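Local coordinates for protein dehydrogenase (Thermotoga maritima, PDB 3EZY) that catalyses the NAD(+)-dependent oxidation of myo-inositol to scyllo-inosose, probably as a step in myo-inositol degradation, at residues 149-154 and 226-231. Sequence-based numbering, arbitrary orientation.
Sequences RITSRD and VIDNSR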
loop_
_atom_site.group_PDB
_atom_site.type_symbol
_atom_site.label_atom_id
_atom_site.label_comp_id
_atom_site.label_asym_id
_atom_site.label_seq_id
_atom_site.Cartn_x
_atom_site.Cartn_y
_atom_site.Cartn_z
ATOM N N ARG A 149 2.257 1.229 -20.365
ATOM C CA ARG A 149 2.813 2.447 -19.796
ATOM C C ARG A 149 4.169 2.191 -19.145
ATOM O O ARG A 149 4.293 1.286 -18.309
ATOM C CB ARG A 149 1.884 2.970 -18.734
ATOM C CG ARG A 149 2.411 4.189 -18.035
ATOM C CD ARG A 149 2.923 3.939 -16.620
ATOM N NE ARG A 149 3.354 5.206 -15.999
ATOM C CZ ARG A 149 2.598 5.942 -15.165
ATOM N NH1 ARG A 149 1.347 5.546 -14.854
ATOM N NH2 ARG A 149 3.084 7.099 -14.666
ATOM N N ILE A 150 5.162 3.006 -19.499
ATOM C CA ILE A 150 6.465 2.944 -18.867
ATOM C C ILE A 150 6.885 4.331 -18.432
ATOM O O ILE A 150 6.833 5.298 -19.198
ATOM C CB ILE A 150 7.542 2.365 -19.825
ATOM C CG1 ILE A 150 7.170 0.937 -20.262
ATOM C CG2 ILE A 150 8.978 2.487 -19.210
ATOM C CD1 ILE A 150 8.115 0.344 -21.318
ATOM N N THR A 151 7.305 4.435 -17.185
ATOM C CA THR A 151 7.895 5.680 -16.700
ATOM C C THR A 151 9.294 5.314 -16.322
ATOM O O THR A 151 9.481 4.337 -15.600
ATOM C CB THR A 151 7.145 6.158 -15.455
ATOM O OG1 THR A 151 5.814 6.514 -15.842
ATOM C CG2 THR A 151 7.860 7.343 -14.768
ATOM N N SER A 152 10.278 6.050 -16.823
ATOM C CA SER A 152 11.674 5.829 -16.431
ATOM C C SER A 152 12.365 7.141 -16.248
ATOM O O SER A 152 12.622 7.863 -17.230
ATOM C CB SER A 152 12.443 5.011 -17.465
ATOM O OG SER A 152 11.882 3.704 -17.544
ATOM N N ARG A 153 12.665 7.436 -14.986
ATOM C CA ARG A 153 13.311 8.678 -14.568
ATOM C C ARG A 153 14.549 8.329 -13.719
ATOM O O ARG A 153 14.503 7.400 -12.877
ATOM C CB ARG A 153 12.330 9.559 -13.759
ATOM C CG ARG A 153 10.925 9.627 -14.323
ATOM C CD ARG A 153 9.976 10.528 -13.497
ATOM N NE ARG A 153 8.723 10.723 -14.230
ATOM C CZ ARG A 153 7.509 10.658 -13.711
ATOM N NH1 ARG A 153 7.318 10.447 -12.388
ATOM N NH2 ARG A 153 6.471 10.814 -14.529
ATOM N N ASP A 154 15.635 9.072 -13.944
ATOM C CA ASP A 154 16.913 8.937 -13.207
ATOM C C ASP A 154 16.982 10.015 -12.126
ATOM O O ASP A 154 16.330 11.049 -12.258
ATOM C CB ASP A 154 18.126 9.129 -14.135
ATOM C CG ASP A 154 18.362 7.957 -15.080
ATOM O OD1 ASP A 154 17.900 6.816 -14.818
ATOM O OD2 ASP A 154 19.009 8.180 -16.127
ATOM N N VAL A 226 2.904 4.253 -24.064
ATOM C CA VAL A 226 3.395 5.597 -23.783
ATOM C C VAL A 226 4.573 5.458 -22.841
ATOM O O VAL A 226 4.484 4.835 -21.766
ATOM C CB VAL A 226 2.369 6.501 -23.048
ATOM C CG1 VAL A 226 3.014 7.909 -22.827
ATOM C CG2 VAL A 226 1.049 6.654 -23.812
ATOM N N ILE A 227 5.707 5.971 -23.258
ATOM C CA ILE A 227 6.861 5.961 -22.383
ATOM C C ILE A 227 7.033 7.405 -21.988
ATOM O O ILE A 227 6.897 8.254 -22.878
ATOM C CB ILE A 227 8.118 5.569 -23.154
ATOM C CG1 ILE A 227 8.025 4.151 -23.656
ATOM C CG2 ILE A 227 9.379 5.795 -22.256
ATOM C CD1 ILE A 227 9.118 3.749 -24.694
ATOM N N ASP A 228 7.337 7.693 -20.709
ATOM C CA ASP A 228 7.831 9.032 -20.351
ATOM C C ASP A 228 9.155 8.977 -19.589
ATOM O O ASP A 228 9.359 8.052 -18.766
ATOM C CB ASP A 228 6.758 9.885 -19.616
ATOM C CG ASP A 228 6.514 9.436 -18.205
ATOM O OD1 ASP A 228 7.019 10.106 -17.263
ATOM O OD2 ASP A 228 5.821 8.404 -18.049
ATOM N N ASN A 229 10.051 9.948 -19.836
ATOM C CA ASN A 229 11.420 9.948 -19.276
ATOM C C ASN A 229 11.734 11.291 -18.617
ATOM O O ASN A 229 11.302 12.328 -19.113
ATOM C CB ASN A 229 12.470 9.837 -20.392
ATOM C CG ASN A 229 12.515 8.470 -21.044
ATOM O OD1 ASN A 229 12.467 8.350 -22.278
ATOM N ND2 ASN A 229 12.566 7.431 -20.227
ATOM N N SER A 230 12.503 11.288 -17.531
ATOM C CA SER A 230 13.016 12.532 -17.007
ATOM C C SER A 230 14.425 12.267 -16.604
ATOM O O SER A 230 14.719 11.227 -15.981
ATOM C CB SER A 230 12.238 13.041 -15.768
ATOM O OG SER A 230 12.845 14.281 -15.316
ATOM N N ARG A 231 15.300 13.238 -16.844
ATOM C CA ARG A 231 16.676 13.074 -16.408
ATOM C C ARG A 231 16.899 13.408 -14.913
ATOM O O ARG A 231 18.023 13.270 -14.420
ATOM C CB ARG A 231 17.624 13.967 -17.244
ATOM C CG ARG A 231 17.868 13.505 -18.665
ATOM C CD ARG A 231 19.023 12.608 -18.716
ATOM N NE ARG A 231 19.455 12.314 -20.075
ATOM C CZ ARG A 231 20.059 11.179 -20.380
ATOM N NH1 ARG A 231 20.266 10.278 -19.406
ATOM N NH2 ARG A 231 20.455 10.940 -21.617
HETATM O O HOH W 1 8.981 11.569 -16.931
HETATM O O HOH W 2 19.994 10.504 -16.455
#
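Ile-150 and Ile-227 pair within two parallel strands, 149-153 and 226-230, whose axes approach to 4.8 Å at 11°; Ile-150 N donates to Val-226 O at 3.0 Å, and Ile-150 O accepts from Asp-228 N. Ser-152 N continues the ladder to Asp-228 O, whereas the bond from Ser-230 N to Ser-152 O is weak. That carbonyl has a firmer donor in Asn-229 ND2 at 3.0 Å: Ser-152 O lies in the amide plane, and ND2 meets it on a lone pair, almost straight (178°). Asp-177 of helix 174-185 takes both this ND2 and Ser-152 OG, while Thr-174 binds Asn-229 OD1. These strands are neighbours in the mixed sheet of the Gfo/Idh/MocA C-terminal domain; the helix packs against the Ile-150 and Ile-227 face, and a second subunit meets the Asp-228 face. There the Asp-228 carboxylate is shared: Thr-151 OG1 donates to OD2 and Arg-153 NH2 forms a salt bridge to OD1, each at 2.9 Å and on the syn side. CG of Asp-228 stands between its backbone N and carbonyl carbon (chi1 73°), bringing the carboxylate toward strand 149-153. Thr-151 OG1 in turn lies in the Arg-149 guanidinium plane and accepts from NE and NH2, at 2.8 and 3.0 Å. Thr-151 CG2 sits over the centre of the Arg-153 guanidinium, 3.4 Å above its plane. A valine in place of Thr-151 would probably leave Asp-228 OD2 without its hydroxyl donor and Arg-149 NE and NH2 without this shared acceptor. Water 1 joins Arg-153 NE to Asp-228 OD1, and Arg-149 of the second subunit salt-bridges Asp-228 OD2.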